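Local coordinates for arylamine n-acetyltransferase NAT (Mycobacterium tuberculosis, PDB 4BGF), which catalyses transfer of an acetyl group from acetyl-coenzyme A to the amino group of arylamines, probably through an acetylated cysteine, at residues F9-Y14 / R34-E39; R90-V95 / P106-T111; G121-V126 / L139-G144; G132-S137 / A211-D216; D241-V246 / A265-I270. All coordinates share one frame; numbering follows the deposited sequence.

Overall arrangement
Contacts 1, 2, 3 and 5 follow one another along the chain; contact 4 crosses contact 3, since 132-137 lies between 121-126 and 139-144 while its partner 211-216 comes later. Contacts 2 and 3 belong to one antiparallel sheet, in which strands 110-116 and 124-126 are neighbours, and their centres lie about 18 Å apart. Contacts 1 and 4 meet through a second antiparallel sheet, where 38-39 pairs with 209-214, and their centres are about 12 Å apart. Contact 5 stands off at the C-terminal helices, its centre about 41 Å from that of contact 3. Contact 2 holds His-110 of the probable Cys-His-Asp triad, while side chains of contacts 3 and 4 touch triad residues from around it.

Contact 1: F9-Y14 / R34-E39; sequences FDRINY and RTIPFE
Arg-11, near the end of helix 5-11, lays its guanidinium along Ile-36, whose CG1 sits over one face toward the rim. Arg-11 comes nearest through NH2, 3.8 Å from Ile-36 CG2. A bend at chi2 (90°) in the arginine chain helps bring the group there. Its NE is hydrogen-bonded to the carbonyl of Leu-61, and NH2 has a weak bond to that of Arg-66.

Ile-12 follows, and its CG2 branch does the touching. Lying beside the backbone N and anti to the carbonyl carbon, CG2 comes 3.3 Å from Thr-35 OG1 and 3.8 Å from Ile-36 CD1. The Ile-12 and Thr-35 side chains cross at about a right angle, with Thr-35 CG2 4.0 Å from Ile-12 O. Thr-35 OG1 is hydrogen-bonded to Val-31 O, one turn back in helix 22-35.

Beyond Ile-12 the chain turns at Asn-13, which has positive phi, and Tyr-14 N bonds back to Phe-9 O at 2.6 Å. The contact thus joins the ends of two helices of the N-terminal helical region. No hydrogen bond crosses it: van der Waals packing, with a guanidinium laid on an isoleucine and a threonine side chain against Ile-12, joins the segments, while the hydrogen bonds of Arg-11 and Thr-35 are made with other parts of the chain.

Contact 2: R90-V95 / P106-T111; sequences RFAARV and PPQTHT
His-110, probably the histidine of the Cys-His-Asp triad of arylamine N-acetyltransferases, is held here in an antiparallel ladder against Ala-93. Ala-93 N bonds to His-110 O at 2.7 Å, with the donor well above the carbonyl plane, and His-110 N returns a bond to Ala-93 O at 3.0 Å. Thr-109 and His-110 both face Ala-93, a classic beta bulge. Ala-93 CB meets the edge of the imidazole, 3.7 Å from CD2, and Val-95 CG2 packs at the same distance from His-110 CB.

Next along, Ala-92 and Thr-111 form a non-hydrogen-bonded pair. Thr-111 OG1, anti to its own backbone N (chi1 -171°), donates to Phe-91 O at 2.7 Å and accepts from a water that leads to Arg-90 NH1.

At the far end Arg-94 reaches over Gln-108. Its guanidinium and the glutamine amide are stacked with planes 14° apart, Gln-108 CG lying over the guanidinium centre. Arg-94 NH1 donates to Pro-106 O at 2.9 Å, in the carbonyl plane. A second water accepts from Val-95 N and donates to Pro-107 O.

His-110 NE2 is hydrogen-bonded to Asp-127, and its side chain touches Cys-70 of helix 70-83. On the other edge of strand 87-95 lies strand 173-179, with Arg-94 bonded through its backbone to Glu-178.

Contact 3: G121-V126 / L139-G144; sequences GGCYLV and LRLETG
Tyr-124 and Arg-140 make the side-chain hydrogen bond of this contact: Arg-140 NH2 donates to Tyr-124 OH at 2.6 Å, nearly straight at 160°. The hydroxyl lies close to the guanidinium plane and so meets its edge, while the ring is turned steeply, 74°, to it. Bends at chi2 and chi3 bring the guanidinium back over the loop at Gly-121 and Gly-122, and one of its faces lies against the peptide between them. There Arg-140 NH1 is 3.0 Å from Gly-121 O, but the angle is too poor for a hydrogen bond.

The backbone bonds form a short ladder. Leu-125 N gives to Leu-139 O at 2.7 Å and Leu-139 N to Leu-125 O at 3.1 Å, a hydrogen-bonded antiparallel pair. Further along, Leu-141 N reaches Cys-123 O at 3.2 Å. Leu-141 is also the centre of an inverse gamma turn.

Apolar packing completes the join. Cys-123 SG touches Leu-141 CD2 at 3.4 Å, while Leu-125 and Leu-139 share the face lying toward strand 162-168, where both meet Leu-165. Tyr-124 and Arg-140 belong to the other face; the tyrosine ring meets Phe-117.

Strand 139-140 is thereby added as the edge strand of the antiparallel sheet that also contains 110-116, the strand of the probable triad histidine; the Leu-125 side chain touches residues of the probable triad.

Contact 4: G132-S137 / A211-D216; sequences GQTPTS and AVITDD
Ala-211 directs its methyl at the backbone of Gly-132: CB lies 3.3 Å from Gly-132 N and 3.6 Å from Gly-132 CA. Because the partner is a glycine, this is a methyl set against bare main chain, and it is here that the two CA traces come nearest, 5.0 Å apart. Ala-211 itself is tied through its backbone to Phe-38 of strand 38-39, its neighbour in the sheet.

After Val-212, which points away, Ile-213 turns back toward the loop and makes the rest of the contact with both of its branches. The CG1 branch, anti to the carbonyl carbon (chi1 -71°), carries CD1 to Thr-134 CG2 at 3.7 Å, the two side chains crossing at about a right angle. The same CD1 is 3.8 Å from Gly-132 O, a carbonyl that accepts a hydrogen bond from Arg-218 NH1. The other branch, CG2, meets Thr-136 CG2 more loosely at 4.1 Å.

In this way strand 209-214, from the sheet that also holds 38-39 and 217-222, packs on the loop between strands 124-126 and 139-140. That loop runs close to the probable Cys-His-Asp triad: Thr-134 OG1 is hydrogen-bonded to the carbonyl of Asp-127 and to the amide of Phe-130. Both threonines thus offer their methyls to Ile-213 while their hydroxyls bond elsewhere, that of Thr-136 to Thr-150 OG1.

Past Ile-213 the strand leaves the loop and reaches the turn at Asp-215 and Asp-216, where Asp-216 N makes a weak bond to Asp-215 OD1 and Asp-216 is salt-bridged to Arg-230.

Contact 5: D241-V246 / A265-I270; sequences DAAAVV and ALETRI
Ala-242, in the first turn of helix 242-251, presses its methyl into the hollow between Glu-267 and Ile-270 on helix 263-270. CB lies 3.4 Å from Glu-267 O and 4.1 Å from Glu-267 CB, and it also meets Ile-270 CB at 4.3 Å. Such a small side chain lets the backbones come close, with CA atoms of Ala-242 and Glu-267 5.2 Å apart.

One turn on, Val-246 supplies the larger bump. Its CG2, beside the backbone N and anti to the carbonyl carbon, fits among Leu-266, Glu-267 and Ile-270; it is 3.8 Å from Glu-267 CG and 4.4 Å from Leu-266 CD2. The valine and glutamate side chains cross at about a right angle. Extended beyond CG, the glutamate carries its carboxylate past Ala-243, whose CB lies 4.1 Å from OE2.

The two short axes approach to 8.8 Å at 112°, a steep crossing. Asp-241 caps the first helix, its OD1 accepting from Ala-244 N.

Helix 242-251 follows directly on strand 233-238, an outermost strand of its sheet. Val-245 touches Leu-208, just ahead of strand 209-214, while Arg-269 on helix 263-270 touches Leu-45, just past helix 41-44.

Contact 1: F9-Y14 / R34-E39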
# COMPACT_ATOMS: atom_id res chain seq x y z
N PHE A 9 4.94 -16.75 1.31
CA PHE A 9 4.79 -17.22 -0.06
C PHE A 9 3.50 -18.00 -0.27
O PHE A 9 2.90 -17.89 -1.33
CB PHE A 9 5.97 -18.09 -0.47
CG PHE A 9 7.24 -17.32 -0.70
CD1 PHE A 9 7.25 -15.96 -0.96
CD2 PHE A 9 8.45 -17.99 -0.64
CE1 PHE A 9 8.43 -15.28 -1.16
CE2 PHE A 9 9.65 -17.32 -0.84
CZ PHE A 9 9.64 -15.95 -1.10
N ASP A 10 3.06 -18.77 0.72
CA ASP A 10 1.83 -19.54 0.58
C ASP A 10 0.58 -18.70 0.92
O ASP A 10 -0.53 -19.11 0.64
CB ASP A 10 1.88 -20.83 1.41
CG ASP A 10 2.74 -21.93 0.75
OD1 ASP A 10 3.99 -21.77 0.70
OD2 ASP A 10 2.17 -22.95 0.30
N ARG A 11 0.78 -17.53 1.49
CA ARG A 11 -0.31 -16.57 1.71
C ARG A 11 -0.68 -15.94 0.39
O ARG A 11 -1.84 -15.91 -0.00
CB ARG A 11 0.15 -15.48 2.69
CG ARG A 11 -0.64 -14.19 2.68
CD ARG A 11 -1.81 -14.20 3.66
NE ARG A 11 -2.28 -12.85 3.96
CZ ARG A 11 -3.41 -12.32 3.50
NH1 ARG A 11 -4.23 -13.01 2.71
NH2 ARG A 11 -3.73 -11.07 3.85
N ILE A 12 0.33 -15.41 -0.28
CA ILE A 12 0.17 -14.77 -1.58
C ILE A 12 0.30 -15.80 -2.71
O ILE A 12 0.15 -15.45 -3.87
CB ILE A 12 1.19 -13.60 -1.76
CG1 ILE A 12 2.62 -14.12 -2.04
CG2 ILE A 12 1.17 -12.71 -0.53
CD1 ILE A 12 3.63 -13.02 -2.26
N ASN A 13 0.54 -17.06 -2.36
CA ASN A 13 0.65 -18.15 -3.32
C ASN A 13 1.72 -17.83 -4.36
O ASN A 13 1.47 -17.81 -5.57
CB ASN A 13 -0.70 -18.42 -3.99
CG ASN A 13 -0.81 -19.83 -4.56
OD1 ASN A 13 0.04 -20.70 -4.33
ND2 ASN A 13 -1.89 -20.06 -5.32
N TYR A 14 2.93 -17.56 -3.88
CA TYR A 14 4.03 -17.29 -4.77
C TYR A 14 4.76 -18.58 -5.08
O TYR A 14 5.24 -19.27 -4.19
CB TYR A 14 4.99 -16.26 -4.16
CG TYR A 14 6.18 -15.99 -5.03
CD1 TYR A 14 6.08 -15.21 -6.16
CD2 TYR A 14 7.40 -16.52 -4.72
CE1 TYR A 14 7.17 -14.96 -6.95
CE2 TYR A 14 8.49 -16.31 -5.50
CZ TYR A 14 8.38 -15.51 -6.61
OH TYR A 14 9.51 -15.31 -7.39
N ARG A 34 -2.06 -8.29 -5.26
CA ARG A 34 -3.22 -9.01 -5.72
C ARG A 34 -3.95 -9.66 -4.57
O ARG A 34 -5.15 -9.80 -4.62
CB ARG A 34 -2.76 -10.02 -6.78
CG ARG A 34 -3.81 -10.83 -7.44
CD ARG A 34 -3.19 -12.08 -8.05
NE ARG A 34 -2.34 -11.79 -9.19
CZ ARG A 34 -1.46 -12.64 -9.73
NH1 ARG A 34 -1.28 -13.85 -9.23
NH2 ARG A 34 -0.77 -12.25 -10.79
N THR A 35 -3.23 -9.99 -3.50
CA THR A 35 -3.78 -10.82 -2.45
C THR A 35 -3.87 -10.14 -1.08
O THR A 35 -4.84 -10.38 -0.37
CB THR A 35 -3.00 -12.12 -2.29
OG1 THR A 35 -1.73 -11.83 -1.72
CG2 THR A 35 -2.81 -12.84 -3.64
N ILE A 36 -2.88 -9.33 -0.71
CA ILE A 36 -2.95 -8.61 0.56
C ILE A 36 -3.50 -7.21 0.31
O ILE A 36 -2.89 -6.41 -0.38
CB ILE A 36 -1.57 -8.56 1.27
CG1 ILE A 36 -0.93 -9.93 1.29
CG2 ILE A 36 -1.73 -8.03 2.71
CD1 ILE A 36 0.37 -9.98 2.02
N PRO A 37 -4.71 -6.93 0.82
CA PRO A 37 -5.36 -5.67 0.53
C PRO A 37 -4.79 -4.52 1.34
O PRO A 37 -4.02 -4.69 2.27
CB PRO A 37 -6.80 -5.93 0.95
CG PRO A 37 -6.69 -6.89 2.01
CD PRO A 37 -5.53 -7.75 1.71
N PHE A 38 -5.14 -3.31 0.93
CA PHE A 38 -4.92 -2.15 1.75
C PHE A 38 -6.22 -2.09 2.52
O PHE A 38 -7.27 -2.43 1.97
CB PHE A 38 -4.64 -0.94 0.87
CG PHE A 38 -4.54 0.37 1.60
CD1 PHE A 38 -5.66 1.05 1.98
CD2 PHE A 38 -3.32 0.94 1.85
CE1 PHE A 38 -5.58 2.25 2.62
CE2 PHE A 38 -3.22 2.16 2.49
CZ PHE A 38 -4.36 2.81 2.87
N GLU A 39 -6.11 -1.84 3.82
CA GLU A 39 -7.26 -1.65 4.71
C GLU A 39 -6.75 -0.92 5.97
O GLU A 39 -5.58 -1.01 6.31
CB GLU A 39 -7.90 -2.99 5.12
CG GLU A 39 -6.90 -3.96 5.82
CD GLU A 39 -7.33 -4.46 7.19
OE1 GLU A 39 -7.47 -3.67 8.14
OE2 GLU A 39 -7.50 -5.67 7.32

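Contact 2: R90-V95 / P106-T111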
# COMPACT_ATOMS: atom_id res chain seq x y z
N ARG A 90 14.43 2.32 3.58
CA ARG A 90 13.06 2.81 3.71
C ARG A 90 12.99 4.35 3.65
O ARG A 90 13.73 5.04 4.36
CB ARG A 90 12.49 2.30 5.01
CG ARG A 90 12.34 0.83 5.02
CD ARG A 90 12.18 0.31 6.41
NE ARG A 90 12.06 -1.14 6.47
CZ ARG A 90 10.98 -1.83 6.12
NH1 ARG A 90 9.90 -1.24 5.65
NH2 ARG A 90 10.98 -3.13 6.24
N PHE A 91 12.05 4.87 2.84
CA PHE A 91 11.87 6.31 2.60
C PHE A 91 10.56 6.81 3.19
O PHE A 91 9.61 6.04 3.32
CB PHE A 91 11.84 6.62 1.09
CG PHE A 91 13.10 6.23 0.36
CD1 PHE A 91 14.36 6.35 0.98
CD2 PHE A 91 13.05 5.75 -0.93
CE1 PHE A 91 15.51 5.99 0.31
CE2 PHE A 91 14.20 5.39 -1.61
CZ PHE A 91 15.43 5.50 -0.98
N ALA A 92 10.52 8.10 3.53
CA ALA A 92 9.29 8.77 3.99
C ALA A 92 8.72 9.63 2.87
O ALA A 92 9.46 10.11 2.03
CB ALA A 92 9.59 9.62 5.18
N ALA A 93 7.41 9.83 2.86
CA ALA A 93 6.78 10.64 1.81
C ALA A 93 5.52 11.41 2.27
O ALA A 93 4.82 10.98 3.18
CB ALA A 93 6.45 9.75 0.65
N ARG A 94 5.23 12.52 1.61
CA ARG A 94 4.03 13.29 1.89
C ARG A 94 3.10 13.13 0.71
O ARG A 94 3.47 13.38 -0.43
CB ARG A 94 4.31 14.78 2.09
CG ARG A 94 5.44 15.11 3.03
CD ARG A 94 5.61 16.59 3.06
NE ARG A 94 6.82 16.98 3.76
CZ ARG A 94 6.94 17.10 5.08
NH1 ARG A 94 5.93 16.86 5.90
NH2 ARG A 94 8.12 17.44 5.57
N VAL A 95 1.86 12.74 1.00
CA VAL A 95 0.87 12.48 -0.03
C VAL A 95 0.19 13.79 -0.43
O VAL A 95 -0.49 14.41 0.38
CB VAL A 95 -0.18 11.47 0.48
CG1 VAL A 95 -1.20 11.16 -0.58
CG2 VAL A 95 0.50 10.20 0.92
N PRO A 106 1.31 18.21 3.66
CA PRO A 106 0.91 17.06 4.46
C PRO A 106 2.01 16.63 5.42
O PRO A 106 3.15 17.05 5.23
CB PRO A 106 0.68 15.99 3.41
CG PRO A 106 0.49 16.70 2.18
CD PRO A 106 1.34 17.87 2.24
N PRO A 107 1.68 15.80 6.43
CA PRO A 107 2.71 15.20 7.28
C PRO A 107 3.38 14.06 6.54
O PRO A 107 2.78 13.49 5.63
CB PRO A 107 1.92 14.69 8.49
CG PRO A 107 0.59 14.42 7.99
CD PRO A 107 0.33 15.49 6.93
N GLN A 108 4.61 13.71 6.91
CA GLN A 108 5.27 12.57 6.27
C GLN A 108 4.76 11.26 6.76
O GLN A 108 5.41 10.62 7.54
CB GLN A 108 6.76 12.63 6.50
CG GLN A 108 7.41 13.59 5.58
CD GLN A 108 8.87 13.67 5.79
OE1 GLN A 108 9.34 13.59 6.92
NE2 GLN A 108 9.62 13.80 4.71
N THR A 109 3.57 10.87 6.31
CA THR A 109 2.88 9.71 6.84
C THR A 109 2.69 8.67 5.74
O THR A 109 1.82 7.82 5.83
CB THR A 109 1.49 10.08 7.46
OG1 THR A 109 0.70 10.79 6.52
CG2 THR A 109 1.63 10.91 8.73
N HIS A 110 3.48 8.80 4.68
CA HIS A 110 3.65 7.73 3.74
C HIS A 110 5.11 7.20 3.76
O HIS A 110 6.04 7.91 4.11
CB HIS A 110 3.25 8.18 2.34
CG HIS A 110 3.29 7.08 1.33
ND1 HIS A 110 2.53 5.94 1.45
CD2 HIS A 110 4.04 6.93 0.22
CE1 HIS A 110 2.79 5.14 0.44
NE2 HIS A 110 3.70 5.71 -0.32
N THR A 111 5.28 5.93 3.42
CA THR A 111 6.57 5.32 3.38
C THR A 111 6.59 4.40 2.18
O THR A 111 5.58 3.76 1.87
CB THR A 111 6.86 4.55 4.69
OG1 THR A 111 8.23 4.12 4.72
CG2 THR A 111 5.97 3.37 4.86
O HOH W 1 8.45 1.36 5.13
O HOH W 2 0.92 12.47 3.87

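Contact 3: G121-V126 / L139-G144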
# COMPACT_ATOMS: atom_id res chain seq x y z
N GLY A 121 20.55 -2.00 -12.05
CA GLY A 121 21.01 -0.89 -12.85
C GLY A 121 21.12 0.37 -12.04
O GLY A 121 21.38 1.44 -12.58
N GLY A 122 20.95 0.21 -10.73
CA GLY A 122 20.85 1.29 -9.77
C GLY A 122 19.81 0.90 -8.72
O GLY A 122 19.61 -0.28 -8.46
N CYS A 123 19.13 1.89 -8.15
CA CYS A 123 18.10 1.68 -7.15
C CYS A 123 16.71 1.67 -7.79
O CYS A 123 16.44 2.46 -8.68
CB CYS A 123 18.24 2.76 -6.07
SG CYS A 123 16.79 3.10 -5.02
N TYR A 124 15.84 0.76 -7.36
CA TYR A 124 14.46 0.73 -7.83
C TYR A 124 13.55 1.14 -6.72
O TYR A 124 13.72 0.72 -5.58
CB TYR A 124 14.04 -0.68 -8.29
CG TYR A 124 14.59 -1.11 -9.63
CD1 TYR A 124 14.00 -0.68 -10.80
CD2 TYR A 124 15.71 -1.92 -9.72
CE1 TYR A 124 14.50 -1.05 -12.02
CE2 TYR A 124 16.21 -2.30 -10.93
CZ TYR A 124 15.60 -1.85 -12.08
OH TYR A 124 16.09 -2.21 -13.32
N LEU A 125 12.56 1.95 -7.06
CA LEU A 125 11.48 2.24 -6.15
C LEU A 125 10.47 1.09 -6.10
O LEU A 125 10.06 0.57 -7.12
CB LEU A 125 10.82 3.52 -6.61
CG LEU A 125 9.69 4.16 -5.80
CD1 LEU A 125 9.53 5.57 -6.32
CD2 LEU A 125 8.34 3.44 -5.84
N VAL A 126 10.06 0.72 -4.88
CA VAL A 126 9.04 -0.28 -4.64
C VAL A 126 8.01 0.29 -3.65
O VAL A 126 8.37 0.85 -2.61
CB VAL A 126 9.68 -1.62 -4.15
CG1 VAL A 126 8.61 -2.69 -3.85
CG2 VAL A 126 10.69 -2.12 -5.16
N LEU A 139 9.94 0.53 -10.21
CA LEU A 139 10.31 1.68 -11.02
C LEU A 139 11.75 2.10 -10.80
O LEU A 139 12.14 2.46 -9.69
CB LEU A 139 9.40 2.87 -10.72
CG LEU A 139 7.92 2.58 -10.91
CD1 LEU A 139 7.15 3.75 -10.35
CD2 LEU A 139 7.58 2.33 -12.39
N ARG A 140 12.53 2.09 -11.89
CA ARG A 140 13.86 2.66 -11.93
C ARG A 140 13.78 4.11 -11.44
O ARG A 140 12.93 4.88 -11.87
CB ARG A 140 14.43 2.58 -13.36
CG ARG A 140 15.82 3.18 -13.59
CD ARG A 140 16.92 2.53 -12.74
NE ARG A 140 17.09 1.10 -13.02
CZ ARG A 140 18.04 0.58 -13.79
NH1 ARG A 140 18.95 1.34 -14.38
NH2 ARG A 140 18.09 -0.73 -13.96
N LEU A 141 14.65 4.45 -10.51
CA LEU A 141 14.65 5.75 -9.87
C LEU A 141 15.42 6.76 -10.71
O LEU A 141 16.58 7.04 -10.45
CB LEU A 141 15.30 5.58 -8.51
CG LEU A 141 15.75 6.73 -7.62
CD1 LEU A 141 14.63 7.61 -7.10
CD2 LEU A 141 16.48 6.12 -6.48
N GLU A 142 14.76 7.26 -11.76
CA GLU A 142 15.36 8.25 -12.65
C GLU A 142 14.26 9.20 -13.06
O GLU A 142 13.12 8.80 -13.24
CB GLU A 142 15.99 7.59 -13.90
CG GLU A 142 15.04 6.69 -14.73
CD GLU A 142 15.58 6.29 -16.10
OE1 GLU A 142 16.30 7.09 -16.72
OE2 GLU A 142 15.26 5.16 -16.56
N THR A 143 14.60 10.47 -13.23
CA THR A 143 13.57 11.45 -13.51
C THR A 143 13.20 11.47 -15.00
O THR A 143 13.88 10.89 -15.85
CB THR A 143 13.97 12.84 -13.01
OG1 THR A 143 15.28 13.18 -13.48
CG2 THR A 143 13.99 12.82 -11.51
N GLY A 144 12.06 12.10 -15.29
CA GLY A 144 11.63 12.35 -16.65
C GLY A 144 11.14 11.13 -17.40
O GLY A 144 10.03 11.14 -17.93

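Contact 4: G132-S137 / A211-D216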
# COMPACT_ATOMS: atom_id res chain seq x y z
N GLY A 132 -5.10 1.93 -3.71
CA GLY A 132 -5.58 1.58 -5.03
C GLY A 132 -4.67 2.00 -6.17
O GLY A 132 -4.57 1.30 -7.14
N GLN A 133 -3.98 3.13 -6.01
CA GLN A 133 -3.14 3.68 -7.08
C GLN A 133 -1.65 3.42 -6.85
O GLN A 133 -0.81 4.10 -7.40
CB GLN A 133 -3.41 5.18 -7.20
CG GLN A 133 -3.04 5.85 -8.53
CD GLN A 133 -3.74 5.23 -9.74
OE1 GLN A 133 -3.11 4.95 -10.75
NE2 GLN A 133 -5.04 5.08 -9.65
N THR A 134 -1.32 2.45 -6.04
CA THR A 134 0.06 2.19 -5.77
C THR A 134 0.64 1.66 -7.10
O THR A 134 -0.10 1.15 -7.95
CB THR A 134 0.14 1.24 -4.55
OG1 THR A 134 1.37 1.41 -3.83
CG2 THR A 134 -0.04 -0.19 -4.94
N PRO A 135 1.97 1.85 -7.33
CA PRO A 135 2.56 1.30 -8.57
C PRO A 135 2.63 -0.23 -8.54
O PRO A 135 2.76 -0.82 -7.48
CB PRO A 135 3.97 1.88 -8.57
CG PRO A 135 4.21 2.21 -7.15
CD PRO A 135 2.95 2.68 -6.62
N THR A 136 2.57 -0.85 -9.71
CA THR A 136 2.37 -2.29 -9.84
C THR A 136 3.63 -2.96 -10.44
O THR A 136 3.68 -4.17 -10.60
CB THR A 136 1.11 -2.54 -10.73
OG1 THR A 136 1.32 -1.90 -11.99
CG2 THR A 136 -0.12 -1.91 -10.13
N SER A 137 4.65 -2.16 -10.74
CA SER A 137 5.93 -2.64 -11.26
C SER A 137 7.01 -1.90 -10.53
O SER A 137 6.82 -0.74 -10.17
CB SER A 137 6.09 -2.36 -12.76
OG SER A 137 5.12 -3.03 -13.49
N ALA A 211 -8.33 -1.23 -0.47
CA ALA A 211 -8.04 -1.44 -1.89
C ALA A 211 -7.30 -2.76 -2.17
O ALA A 211 -6.66 -3.33 -1.30
CB ALA A 211 -7.31 -0.24 -2.47
N VAL A 212 -7.46 -3.28 -3.39
CA VAL A 212 -6.74 -4.44 -3.85
C VAL A 212 -6.61 -4.29 -5.34
O VAL A 212 -7.39 -3.59 -5.93
CB VAL A 212 -7.48 -5.73 -3.46
CG1 VAL A 212 -8.64 -6.01 -4.44
CG2 VAL A 212 -6.52 -6.89 -3.38
N ILE A 213 -5.62 -4.92 -5.96
CA ILE A 213 -5.29 -4.67 -7.35
C ILE A 213 -5.34 -5.96 -8.13
O ILE A 213 -4.90 -6.98 -7.65
CB ILE A 213 -3.90 -4.02 -7.44
CG1 ILE A 213 -3.98 -2.59 -6.92
CG2 ILE A 213 -3.39 -4.01 -8.85
CD1 ILE A 213 -2.71 -2.02 -6.65
N THR A 214 -5.91 -5.94 -9.32
CA THR A 214 -6.01 -7.15 -10.11
C THR A 214 -5.36 -6.92 -11.44
O THR A 214 -4.97 -5.80 -11.76
CB THR A 214 -7.47 -7.56 -10.35
OG1 THR A 214 -8.07 -6.66 -11.27
CG2 THR A 214 -8.25 -7.57 -9.07
N ASP A 215 -5.23 -7.99 -12.23
CA ASP A 215 -4.69 -7.91 -13.57
C ASP A 215 -5.19 -6.67 -14.31
O ASP A 215 -4.40 -5.83 -14.75
CB ASP A 215 -5.04 -9.19 -14.36
CG ASP A 215 -6.52 -9.59 -14.26
OD1 ASP A 215 -7.22 -9.23 -13.29
OD2 ASP A 215 -6.99 -10.30 -15.18
N ASP A 216 -6.52 -6.56 -14.41
CA ASP A 216 -7.16 -5.57 -15.28
C ASP A 216 -7.89 -4.45 -14.52
O ASP A 216 -8.58 -3.65 -15.14
CB ASP A 216 -8.14 -6.25 -16.25
CG ASP A 216 -9.17 -7.11 -15.54
OD1 ASP A 216 -9.74 -6.67 -14.53
OD2 ASP A 216 -9.42 -8.23 -16.03

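Contact 5: D241-V246 / A265-I270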
# COMPACT_ATOMS: atom_id res chain seq x y z
N ASP A 241 -26.18 -1.18 3.19
CA ASP A 241 -26.15 -1.14 4.66
C ASP A 241 -24.77 -1.55 5.17
O ASP A 241 -23.87 -1.78 4.37
CB ASP A 241 -27.21 -2.07 5.26
CG ASP A 241 -27.20 -3.44 4.62
OD1 ASP A 241 -26.54 -3.58 3.58
OD2 ASP A 241 -27.85 -4.38 5.15
N ALA A 242 -24.62 -1.68 6.48
CA ALA A 242 -23.34 -2.03 7.06
C ALA A 242 -22.96 -3.46 6.69
O ALA A 242 -21.79 -3.75 6.47
CB ALA A 242 -23.34 -1.85 8.57
N ALA A 243 -23.96 -4.32 6.61
CA ALA A 243 -23.77 -5.69 6.13
C ALA A 243 -23.22 -5.79 4.69
O ALA A 243 -22.48 -6.71 4.38
CB ALA A 243 -25.06 -6.45 6.24
N ALA A 244 -23.56 -4.85 3.81
CA ALA A 244 -23.01 -4.85 2.46
C ALA A 244 -21.53 -4.50 2.48
O ALA A 244 -20.77 -5.06 1.72
CB ALA A 244 -23.73 -3.86 1.59
N VAL A 245 -21.14 -3.55 3.31
CA VAL A 245 -19.74 -3.16 3.35
C VAL A 245 -18.87 -4.28 3.93
O VAL A 245 -17.81 -4.56 3.38
CB VAL A 245 -19.50 -1.87 4.13
CG1 VAL A 245 -18.07 -1.44 3.96
CG2 VAL A 245 -20.40 -0.79 3.62
N VAL A 246 -19.34 -4.91 5.01
CA VAL A 246 -18.63 -6.04 5.62
C VAL A 246 -18.54 -7.27 4.69
O VAL A 246 -17.54 -7.99 4.70
CB VAL A 246 -19.27 -6.45 6.98
CG1 VAL A 246 -18.62 -7.70 7.56
CG2 VAL A 246 -19.20 -5.32 7.96
N ALA A 265 -20.96 -8.57 14.96
CA ALA A 265 -20.65 -7.57 15.98
C ALA A 265 -19.81 -6.44 15.39
O ALA A 265 -19.67 -5.40 15.99
CB ALA A 265 -19.94 -8.23 17.14
N LEU A 266 -19.29 -6.64 14.19
CA LEU A 266 -18.51 -5.59 13.52
C LEU A 266 -19.35 -4.65 12.65
O LEU A 266 -18.99 -3.49 12.48
CB LEU A 266 -17.42 -6.22 12.67
CG LEU A 266 -16.73 -5.29 11.66
CD1 LEU A 266 -15.93 -4.23 12.40
CD2 LEU A 266 -15.85 -6.07 10.70
N GLU A 267 -20.43 -5.17 12.06
CA GLU A 267 -21.33 -4.33 11.28
C GLU A 267 -21.76 -3.12 12.12
O GLU A 267 -21.87 -2.01 11.59
CB GLU A 267 -22.55 -5.12 10.87
CG GLU A 267 -22.20 -6.32 10.06
CD GLU A 267 -23.32 -7.32 9.94
OE1 GLU A 267 -24.38 -7.09 10.55
OE2 GLU A 267 -23.14 -8.35 9.26
N THR A 268 -21.94 -3.32 13.43
CA THR A 268 -22.49 -2.27 14.31
C THR A 268 -21.59 -1.07 14.38
O THR A 268 -22.05 0.07 14.45
CB THR A 268 -22.69 -2.71 15.76
OG1 THR A 268 -23.23 -4.03 15.81
CG2 THR A 268 -23.61 -1.70 16.46
N ARG A 269 -20.30 -1.34 14.41
CA ARG A 269 -19.31 -0.30 14.46
C ARG A 269 -19.31 0.49 13.16
O ARG A 269 -19.25 1.71 13.18
CB ARG A 269 -17.95 -0.93 14.69
CG ARG A 269 -17.89 -1.85 15.90
CD ARG A 269 -17.86 -1.09 17.22
NE ARG A 269 -16.92 0.02 17.21
CZ ARG A 269 -15.63 -0.08 17.49
NH1 ARG A 269 -15.09 -1.25 17.80
NH2 ARG A 269 -14.86 1.00 17.46
N ILE A 270 -19.37 -0.22 12.04
CA ILE A 270 -19.37 0.42 10.73
C ILE A 270 -20.58 1.33 10.49
O ILE A 270 -20.42 2.45 9.98
CB ILE A 270 -19.34 -0.62 9.60
CG1 ILE A 270 -18.08 -1.46 9.67
CG2 ILE A 270 -19.42 0.05 8.22
CD1 ILE A 270 -16.83 -0.68 9.80